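PDB 3I44: aldehyde dehydrogenase from Bartonella henselae, which probably catalyses the NAD(P)-dependent oxidation of an aldehyde to the corresponding carboxylic acid. Local coordinates for residues L167-N172 with N176-K181; I326-Q331 with L368-T373; K25-I30 with W34-T39. The protein carries 1 engineered substitution. One frame throughout, in Å; residues are numbered along the deposited sequence.

Interaction 1 is core, whereas interactions 2 and 3 lie nearer the surface, each centred about 26 Å from the centre of the chain against 6 Å for interaction 1. No two contacts use the same helices or strands. Interaction 1 joins strand and helix of a beta-alpha-beta unit through an amide hydrogen bond and buried packing. Interaction 2 sets a helix end against the edge strand of a different sheet by small van der Waals contacts alone. Interaction 3, a hairpin, adds backbone bonds, an aromatic pair and an outer salt bridge. Centres of interactions 2 and 3 are 44 Å apart, with interaction 1 20 Å from interaction 3.

Interaction 1: L167-N172 with N176-K181; sequences LITPWN and NQVTLK
The backbones of Thr169 and Gln177 come within 6.1 Å, CA to CA, and those of Leu167 and Lys181 within 6.8 Å, as the chain leaves strand 156-168 and turns back as helix 174-188. This is the first half of a beta-alpha-beta unit, completed by strand 191-195, in the Rossmann-like domain of the aldehyde dehydrogenase fold. The Leu167 and Lys181 side chains run antiparallel alongside one another, the leucine CD1 resting 4.0 Å from Lys181 CB. Thr169 fills the middle: its chi1 of 53° turns CG2 to Val178 CG2 and, farther along, to Lys181 CD, 3.9 Å away. The long arm of Lys181 passes Ile168 O and bends only at its last torsion; NZ is then held by Ser245, Thr247 and a salt bridge to Glu479. Gln177 reaches in the other direction along the loop. Its chain bends at chi2 (149°) and lays its amide oxygen against the CG-CD edge of Pro170, OE1 a tight 3.0 Å from Pro170 CG; the same oxygen accepts a hydrogen bond from the backbone N of Trp173. Asn172 sits in the TPWN sequence, whose asparagine in characterised relatives contributes to the oxyanion hole, so a similar role is likely here. Its backbone O takes bonds from Gln124 and Asn298. Its side-chain amide is held at both ends, ND2 by Gln301 O and OD1 by Gln177, which is thus probably a second-shell residue that, together with Gln301 O, fixes the rotation of this amide. The bond is nearly straight: Gln177 NE2 donates to Asn172 OD1 over 2.8 Å, with the acceptor in the Gln177 amide plane and the donor tilted 34° from the Asn172 carbonyl plane.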
loop_
_atom_site.group_PDB
_atom_site.type_symbol
_atom_site.label_atom_id
_atom_site.label_comp_id
_atom_site.label_asym_id
_atom_site.label_seq_id
_atom_site.Cartn_x
_atom_site.Cartn_y
_atom_site.Cartn_z
ATOM N N LEU A 167 5.120 12.569 8.418
ATOM C CA LEU A 167 3.877 12.450 9.174
ATOM C C LEU A 167 3.094 13.733 9.049
ATOM O O LEU A 167 3.620 14.797 9.336
ATOM C CB LEU A 167 4.162 12.149 10.650
ATOM C CG LEU A 167 5.120 10.986 10.981
ATOM C CD1 LEU A 167 5.221 10.743 12.482
ATOM C CD2 LEU A 167 4.649 9.681 10.250
ATOM N N ILE A 168 1.824 13.637 8.643
ATOM C CA ILE A 168 0.994 14.831 8.444
ATOM C C ILE A 168 -0.344 14.634 9.112
ATOM O O ILE A 168 -1.031 13.638 8.848
ATOM C CB ILE A 168 0.777 15.167 6.949
ATOM C CG1 ILE A 168 2.103 15.501 6.279
ATOM C CG2 ILE A 168 -0.253 16.331 6.769
ATOM C CD1 ILE A 168 2.020 15.593 4.739
ATOM N N THR A 169 -0.680 15.549 10.025
ATOM C CA THR A 169 -1.839 15.348 10.881
ATOM C C THR A 169 -2.800 16.535 10.761
ATOM O O THR A 169 -2.376 17.640 10.462
ATOM C CB THR A 169 -1.404 15.190 12.340
ATOM O OG1 THR A 169 -0.585 16.293 12.705
ATOM C CG2 THR A 169 -0.609 13.895 12.557
ATOM N N PRO A 170 -4.088 16.318 11.043
ATOM C CA PRO A 170 -5.085 17.370 10.918
ATOM C C PRO A 170 -5.424 18.016 12.281
ATOM O O PRO A 170 -4.699 17.807 13.270
ATOM C CB PRO A 170 -6.265 16.601 10.341
ATOM C CG PRO A 170 -6.179 15.284 11.044
ATOM C CD PRO A 170 -4.730 15.044 11.395
ATOM N N TRP A 171 -6.533 18.769 12.313
ATOM C CA TRP A 171 -6.933 19.614 13.459
ATOM C C TRP A 171 -8.076 19.070 14.311
ATOM O O TRP A 171 -8.363 19.627 15.362
ATOM C CB TRP A 171 -7.361 21.008 12.931
ATOM C CG TRP A 171 -8.302 20.902 11.786
ATOM C CD1 TRP A 171 -7.980 20.888 10.462
ATOM C CD2 TRP A 171 -9.715 20.691 11.852
ATOM N NE1 TRP A 171 -9.107 20.739 9.703
ATOM C CE2 TRP A 171 -10.188 20.615 10.531
ATOM C CE3 TRP A 171 -10.632 20.605 12.903
ATOM C CZ2 TRP A 171 -11.528 20.445 10.231
ATOM C CZ3 TRP A 171 -11.945 20.434 12.615
ATOM C CH2 TRP A 171 -12.394 20.355 11.287
ATOM N N ASN A 172 -8.782 18.051 13.835
ATOM C CA ASN A 172 -10.028 17.644 14.456
ATOM C C ASN A 172 -9.892 16.744 15.683
ATOM O O ASN A 172 -10.708 16.846 16.584
ATOM C CB ASN A 172 -11.009 17.045 13.439
ATOM C CG ASN A 172 -10.512 15.762 12.794
ATOM O OD1 ASN A 172 -9.336 15.641 12.466
ATOM N ND2 ASN A 172 -11.416 14.818 12.569
ATOM N N ASN A 176 -5.062 12.361 19.164
ATOM C CA ASN A 176 -5.419 11.057 18.655
ATOM C C ASN A 176 -4.521 10.733 17.426
ATOM O O ASN A 176 -3.794 9.735 17.408
ATOM C CB ASN A 176 -6.908 11.056 18.258
ATOM C CG ASN A 176 -7.408 9.699 17.834
ATOM O OD1 ASN A 176 -7.557 9.398 16.626
ATOM N ND2 ASN A 176 -7.751 8.883 18.818
ATOM N N GLN A 177 -4.527 11.652 16.455
ATOM C CA GLN A 177 -3.875 11.456 15.175
ATOM C C GLN A 177 -2.341 11.521 15.270
ATOM O O GLN A 177 -1.665 10.730 14.624
ATOM C CB GLN A 177 -4.499 12.436 14.145
ATOM C CG GLN A 177 -6.014 12.166 13.950
ATOM C CD GLN A 177 -6.864 13.417 13.608
ATOM O OE1 GLN A 177 -6.508 14.561 13.959
ATOM N NE2 GLN A 177 -7.992 13.197 12.897
ATOM N N VAL A 178 -1.793 12.398 16.111
ATOM C CA VAL A 178 -0.350 12.472 16.306
ATOM C C VAL A 178 0.192 11.217 17.008
ATOM O O VAL A 178 1.182 10.643 16.554
ATOM C CB VAL A 178 0.071 13.744 17.095
ATOM C CG1 VAL A 178 1.514 13.659 17.561
ATOM C CG2 VAL A 178 -0.174 14.998 16.238
ATOM N N THR A 179 -0.453 10.775 18.084
ATOM C CA THR A 179 0.016 9.587 18.797
ATOM C C THR A 179 -0.061 8.332 17.941
ATOM O O THR A 179 0.843 7.524 17.983
ATOM C CB THR A 179 -0.702 9.360 20.156
ATOM O OG1 THR A 179 -2.115 9.209 19.968
ATOM C CG2 THR A 179 -0.448 10.500 21.101
ATOM N N LEU A 180 -1.116 8.198 17.148
ATOM C CA LEU A 180 -1.245 7.083 16.201
ATOM C C LEU A 180 -0.100 7.004 15.185
ATOM O O LEU A 180 0.142 5.934 14.654
ATOM C CB LEU A 180 -2.577 7.122 15.466
ATOM C CG LEU A 180 -3.781 6.596 16.266
ATOM C CD1 LEU A 180 -5.073 6.847 15.447
ATOM C CD2 LEU A 180 -3.661 5.104 16.749
ATOM N N LYS A 181 0.602 8.105 14.923
ATOM C CA LYS A 181 1.676 8.078 13.962
ATOM C C LYS A 181 3.049 8.066 14.604
ATOM O O LYS A 181 3.876 7.292 14.200
ATOM C CB LYS A 181 1.560 9.264 13.005
ATOM C CG LYS A 181 0.274 9.209 12.171
ATOM C CD LYS A 181 0.281 10.326 11.122
ATOM C CE LYS A 181 -1.088 10.499 10.519
ATOM N NZ LYS A 181 -1.508 9.318 9.665
#

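Interaction 2: I326-Q331 with L368-T373; sequences IAEKTQ and LVTGGT
Thr370 points its side chain at the last turn of helix 316-329, its two branches meeting different residues: the methyl goes to Ala327 and the hydroxyl to Glu328. The helix here packs against strand 367-370, an edge strand of the seven-stranded mixed sheet that also contains strands 276-279, 308-312, 388-391 and 432-436, consistent with the catalytic domain of the aldehyde dehydrogenase fold. Val369 and Thr370 both face Val389 of the neighbouring strand, a classic beta bulge; the CB of Thr370 points to the helix. Ala327 meets it head-on: CB of Ala327 and CG2 of Thr370 are 3.5 Å apart, a tight carbon pair, while the two backbones stay 7.2 Å apart, CA to CA. Phe296 and Val389 also pack on Ala327. With OG1 anti to the Thr370 backbone N (chi1 175°), the hydroxyl is swung toward Glu328, whose side chain extends beyond CG and crosses the threonine obliquely. Here the contact is loose: Glu328 CG and OE2 each lie 3.8 Å from Thr370 OG1, and no hydrogen bond forms. The carboxylate instead has a long, weak ion pair with Lys324, one turn earlier on the helix, consistent with its exposed position. Beyond Thr370 the strand runs into Gly371 and Gly372, both at positive phi, and Gly372 N is bound by Thr388. On the other segment the chain leaves the helix with Thr330 folded back on it: its backbone N bonds to Ala327 O, and Thr330 OG1 donates to Ile326 O at 2.8 Å from above the carbonyl plane.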
loop_
_atom_site.group_PDB
_atom_site.type_symbol
_atom_site.label_atom_id
_atom_site.label_comp_id
_atom_site.label_asym_id
_atom_site.label_seq_id
_atom_site.Cartn_x
_atom_site.Cartn_y
_atom_site.Cartn_z
ATOM N N ILE A 326 -33.427 15.529 20.643
ATOM C CA ILE A 326 -32.021 15.539 21.035
ATOM C C ILE A 326 -31.328 16.793 20.482
ATOM O O ILE A 326 -30.629 17.488 21.219
ATOM C CB ILE A 326 -31.288 14.247 20.603
ATOM C CG1 ILE A 326 -31.884 13.018 21.298
ATOM C CG2 ILE A 326 -29.846 14.351 20.952
ATOM C CD1 ILE A 326 -31.711 13.007 22.820
ATOM N N ALA A 327 -31.551 17.104 19.202
ATOM C CA ALA A 327 -31.002 18.342 18.620
ATOM C C ALA A 327 -31.382 19.582 19.434
ATOM O O ALA A 327 -30.526 20.387 19.800
ATOM C CB ALA A 327 -31.470 18.525 17.173
ATOM N N GLU A 328 -32.671 19.731 19.732
ATOM C CA GLU A 328 -33.125 20.921 20.466
ATOM C C GLU A 328 -32.520 20.976 21.857
ATOM O O GLU A 328 -32.264 22.057 22.368
ATOM C CB GLU A 328 -34.654 20.987 20.507
ATOM C CG GLU A 328 -35.201 21.318 19.115
ATOM C CD GLU A 328 -36.702 21.185 18.972
ATOM O OE1 GLU A 328 -37.368 20.655 19.897
ATOM O OE2 GLU A 328 -37.194 21.608 17.896
ATOM N N LYS A 329 -32.245 19.817 22.444
ATOM C CA LYS A 329 -31.587 19.757 23.744
ATOM C C LYS A 329 -30.044 19.797 23.680
ATOM O O LYS A 329 -29.390 19.746 24.713
ATOM C CB LYS A 329 -32.023 18.482 24.475
ATOM C CG LYS A 329 -33.488 18.503 24.879
ATOM C CD LYS A 329 -33.886 17.204 25.570
ATOM C CE LYS A 329 -35.300 17.317 26.165
ATOM N NZ LYS A 329 -35.832 15.956 26.497
ATOM N N THR A 330 -29.460 19.825 22.485
ATOM C CA THR A 330 -28.007 19.852 22.362
ATOM C C THR A 330 -27.601 21.314 22.446
ATOM O O THR A 330 -27.954 22.110 21.552
ATOM C CB THR A 330 -27.546 19.235 21.018
ATOM O OG1 THR A 330 -27.855 17.838 21.016
ATOM C CG2 THR A 330 -26.042 19.446 20.770
ATOM N N GLN A 331 -26.898 21.672 23.516
ATOM C CA GLN A 331 -26.440 23.054 23.718
ATOM C C GLN A 331 -25.173 23.329 22.898
ATOM O O GLN A 331 -24.423 22.392 22.575
ATOM C CB GLN A 331 -26.176 23.324 25.208
ATOM C CG GLN A 331 -27.431 23.177 26.127
ATOM C CD GLN A 331 -28.618 23.997 25.622
ATOM O OE1 GLN A 331 -28.473 25.191 25.319
ATOM N NE2 GLN A 331 -29.799 23.357 25.507
ATOM N N LEU A 368 -36.325 19.991 6.506
ATOM C CA LEU A 368 -35.626 20.564 7.640
ATOM C C LEU A 368 -36.418 20.321 8.921
ATOM O O LEU A 368 -37.475 20.936 9.132
ATOM C CB LEU A 368 -35.368 22.063 7.449
ATOM C CG LEU A 368 -34.627 22.816 8.552
ATOM C CD1 LEU A 368 -33.222 22.245 8.796
ATOM C CD2 LEU A 368 -34.557 24.302 8.223
ATOM N N VAL A 369 -35.883 19.446 9.791
ATOM C CA VAL A 369 -36.571 19.044 11.020
ATOM C C VAL A 369 -36.309 20.006 12.137
ATOM O O VAL A 369 -37.238 20.373 12.857
ATOM C CB VAL A 369 -36.183 17.618 11.451
ATOM C CG1 VAL A 369 -36.849 17.231 12.804
ATOM C CG2 VAL A 369 -36.531 16.643 10.349
ATOM N N THR A 370 -35.043 20.405 12.303
ATOM C CA THR A 370 -34.670 21.452 13.247
ATOM C C THR A 370 -33.301 21.996 12.904
ATOM O O THR A 370 -32.597 21.436 12.078
ATOM C CB THR A 370 -34.678 20.971 14.714
ATOM O OG1 THR A 370 -34.193 22.028 15.557
ATOM C CG2 THR A 370 -33.804 19.719 14.903
ATOM N N GLY A 371 -32.914 23.078 13.552
ATOM C CA GLY A 371 -31.677 23.777 13.196
ATOM C C GLY A 371 -31.790 24.419 11.827
ATOM O O GLY A 371 -32.897 24.718 11.351
ATOM N N GLY A 372 -30.647 24.621 11.179
ATOM C CA GLY A 372 -30.585 25.372 9.920
ATOM C C GLY A 372 -29.353 26.255 9.869
ATOM O O GLY A 372 -28.358 26.012 10.575
ATOM N N THR A 373 -29.426 27.290 9.027
ATOM C CA THR A 373 -28.300 28.217 8.792
ATOM C C THR A 373 -28.168 29.275 9.881
ATOM O O THR A 373 -29.117 29.559 10.606
ATOM C CB THR A 373 -28.428 28.889 7.371
ATOM O OG1 THR A 373 -29.604 29.725 7.305
ATOM C CG2 THR A 373 -28.530 27.799 6.276
#

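Interaction 3: K25-I30 with W34-T39; sequences KRKFYI and WDDPST
Phe28 and Tyr29 pair with Asp35 and Trp34 in a beta hairpin of strands 23-30 and 33-35, the latter an outermost strand of a four-stranded mixed sheet near the N-terminus. Phe28 and Asp35 form the antiparallel hydrogen-bonded pair, Phe28 N to Asp35 O and Asp35 N to Phe28 O both measuring 2.8 Å. Tyr29 and Trp34 are the adjoining non-hydrogen-bonded pair, and a CA-H...O contact from Trp34 CA to Phe28 O (3.2 Å) adds a weak link beside the two backbone bonds. On the Tyr29 face the two aromatic side chains cross at about a right angle. The pairing sets Tyr29 CB over the six-membered ring of Trp34, 3.7 Å from its centroid and almost on the ring normal, a CH-pi contact. With CG anti to the backbone N (chi1 -174°), the phenol ring swings on to the five-membered ring as an edge-to-face pair, planes 54° apart, Tyr29 CD1 3.6 Å from Trp34 NE1. Its far end is anchored by Asp212, and Met205 and Ala208 of helix 202-213 pack on the indole. Phe28 emerges on the other face with Asp35, and there the side chains of Phe28 and Pro37 run roughly perpendicular, Phe28 CE2 3.5 Å from Pro37 CB; Asp35 itself pairs with Lys67. Farther out, the Lys27 chain passes Trp34 CB with its CD, then lies alongside Asp36, and bends at chi4 so that Lys27 NZ meets Asp36 OD1 on its syn side, a 3.0 Å salt bridge. The chemistry thus divides by depth: buried Phe28 and Tyr29 pack on partly exposed Pro37 and Trp34, while the lysine-aspartate bridge spans exposed residues, where solvent would probably screen its charges.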
loop_
_atom_site.group_PDB
_atom_site.type_symbol
_atom_site.label_atom_id
_atom_site.label_comp_id
_atom_site.label_asym_id
_atom_site.label_seq_id
_atom_site.Cartn_x
_atom_site.Cartn_y
_atom_site.Cartn_z
ATOM N N LYS A 25 4.858 31.482 18.991
ATOM C CA LYS A 25 5.121 30.062 18.727
ATOM C C LYS A 25 5.677 29.862 17.317
ATOM O O LYS A 25 5.250 28.970 16.564
ATOM C CB LYS A 25 3.839 29.257 18.943
ATOM C CG LYS A 25 3.412 29.166 20.406
ATOM C CD LYS A 25 4.326 28.230 21.231
ATOM C CE LYS A 25 3.919 28.252 22.701
ATOM N NZ LYS A 25 4.849 27.474 23.597
ATOM N N ARG A 26 6.657 30.696 16.980
ATOM C CA ARG A 26 7.167 30.785 15.626
ATOM C C ARG A 26 8.238 29.749 15.328
ATOM O O ARG A 26 8.639 29.620 14.177
ATOM C CB ARG A 26 7.775 32.182 15.366
ATOM C CG ARG A 26 6.766 33.334 15.230
ATOM C CD ARG A 26 7.513 34.599 14.777
ATOM N NE ARG A 26 6.618 35.699 14.437
ATOM C CZ ARG A 26 6.029 36.489 15.332
ATOM N NH1 ARG A 26 6.211 36.318 16.639
ATOM N NH2 ARG A 26 5.246 37.469 14.909
ATOM N N LYS A 27 8.727 29.052 16.349
ATOM C CA LYS A 27 9.903 28.217 16.197
ATOM C C LYS A 27 9.493 26.810 15.737
ATOM O O LYS A 27 8.314 26.423 15.876
ATOM C CB LYS A 27 10.700 28.153 17.500
ATOM C CG LYS A 27 11.459 29.476 17.894
ATOM C CD LYS A 27 12.266 29.246 19.180
ATOM C CE LYS A 27 12.680 30.542 19.888
ATOM N NZ LYS A 27 13.529 31.349 19.008
ATOM N N PHE A 28 10.474 26.094 15.155
ATOM C CA PHE A 28 10.369 24.682 14.760
ATOM C C PHE A 28 11.269 23.835 15.674
ATOM O O PHE A 28 12.197 24.362 16.261
ATOM C CB PHE A 28 10.790 24.495 13.302
ATOM C CG PHE A 28 9.985 25.306 12.309
ATOM C CD1 PHE A 28 8.661 25.617 12.536
ATOM C CD2 PHE A 28 10.568 25.728 11.120
ATOM C CE1 PHE A 28 7.932 26.355 11.620
ATOM C CE2 PHE A 28 9.835 26.450 10.180
ATOM C CZ PHE A 28 8.514 26.777 10.435
ATOM N N TYR A 29 10.961 22.550 15.832
ATOM C CA TYR A 29 11.772 21.656 16.664
ATOM C C TYR A 29 12.561 20.730 15.729
ATOM O O TYR A 29 12.010 19.793 15.101
ATOM C CB TYR A 29 10.923 20.876 17.672
ATOM C CG TYR A 29 11.739 20.038 18.645
ATOM C CD1 TYR A 29 12.393 20.619 19.728
ATOM C CD2 TYR A 29 11.838 18.668 18.486
ATOM C CE1 TYR A 29 13.143 19.850 20.636
ATOM C CE2 TYR A 29 12.561 17.892 19.375
ATOM C CZ TYR A 29 13.228 18.486 20.440
ATOM O OH TYR A 29 13.957 17.698 21.301
ATOM N N ILE A 30 13.843 21.059 15.569
ATOM C CA ILE A 30 14.697 20.365 14.629
ATOM C C ILE A 30 16.003 19.981 15.336
ATOM O O ILE A 30 16.659 20.829 15.929
ATOM C CB ILE A 30 15.006 21.195 13.376
ATOM C CG1 ILE A 30 13.702 21.613 12.666
ATOM C CG2 ILE A 30 15.891 20.365 12.430
ATOM C CD1 ILE A 30 13.858 22.572 11.423
ATOM N N TRP A 34 14.633 24.030 19.597
ATOM C CA TRP A 34 13.660 24.960 19.020
ATOM C C TRP A 34 14.429 26.052 18.287
ATOM O O TRP A 34 15.209 26.756 18.916
ATOM C CB TRP A 34 12.758 25.561 20.104
ATOM C CG TRP A 34 11.803 24.576 20.648
ATOM C CD1 TRP A 34 11.916 23.874 21.805
ATOM C CD2 TRP A 34 10.577 24.169 20.044
ATOM N NE1 TRP A 34 10.831 23.035 21.958
ATOM C CE2 TRP A 34 9.993 23.203 20.891
ATOM C CE3 TRP A 34 9.915 24.522 18.869
ATOM C CZ2 TRP A 34 8.785 22.587 20.595
ATOM C CZ3 TRP A 34 8.707 23.911 18.581
ATOM C CH2 TRP A 34 8.162 22.955 19.448
ATOM N N ASP A 35 14.229 26.181 16.976
ATOM C CA ASP A 35 14.961 27.174 16.182
ATOM C C ASP A 35 14.010 27.965 15.278
ATOM O O ASP A 35 12.901 27.493 14.956
ATOM C CB ASP A 35 16.046 26.480 15.338
ATOM C CG ASP A 35 17.110 27.460 14.798
ATOM O OD1 ASP A 35 17.286 28.601 15.348
ATOM O OD2 ASP A 35 17.775 27.066 13.811
ATOM N N ASP A 36 14.458 29.169 14.880
ATOM C CA ASP A 36 13.711 30.051 13.973
ATOM C C ASP A 36 13.573 29.420 12.602
ATOM O O ASP A 36 14.434 28.684 12.192
ATOM C CB ASP A 36 14.461 31.397 13.804
ATOM C CG ASP A 36 14.644 32.162 15.129
ATOM O OD1 ASP A 36 13.842 31.995 16.077
ATOM O OD2 ASP A 36 15.605 32.953 15.213
ATOM N N PRO A 37 12.495 29.721 11.870
ATOM C CA PRO A 37 12.447 29.314 10.457
ATOM C C PRO A 37 13.498 30.051 9.598
ATOM O O PRO A 37 14.005 31.075 10.033
ATOM C CB PRO A 37 11.059 29.767 10.025
ATOM C CG PRO A 37 10.802 30.975 10.878
ATOM C CD PRO A 37 11.452 30.709 12.202
ATOM N N SER A 38 13.792 29.570 8.387
ATOM C CA SER A 38 14.758 30.255 7.518
ATOM C C SER A 38 14.317 31.680 7.240
ATOM O O SER A 38 15.131 32.575 7.294
ATOM C CB SER A 38 14.944 29.544 6.184
ATOM O OG SER A 38 15.365 28.225 6.388
ATOM N N THR A 39 13.025 31.860 6.934
ATOM C CA THR A 39 12.433 33.180 6.694
ATOM C C THR A 39 11.097 33.320 7.420
ATOM O O THR A 39 10.298 32.389 7.391
ATOM C CB THR A 39 12.141 33.372 5.203
ATOM O OG1 THR A 39 13.160 32.717 4.444
ATOM C CG2 THR A 39 12.086 34.851 4.853
#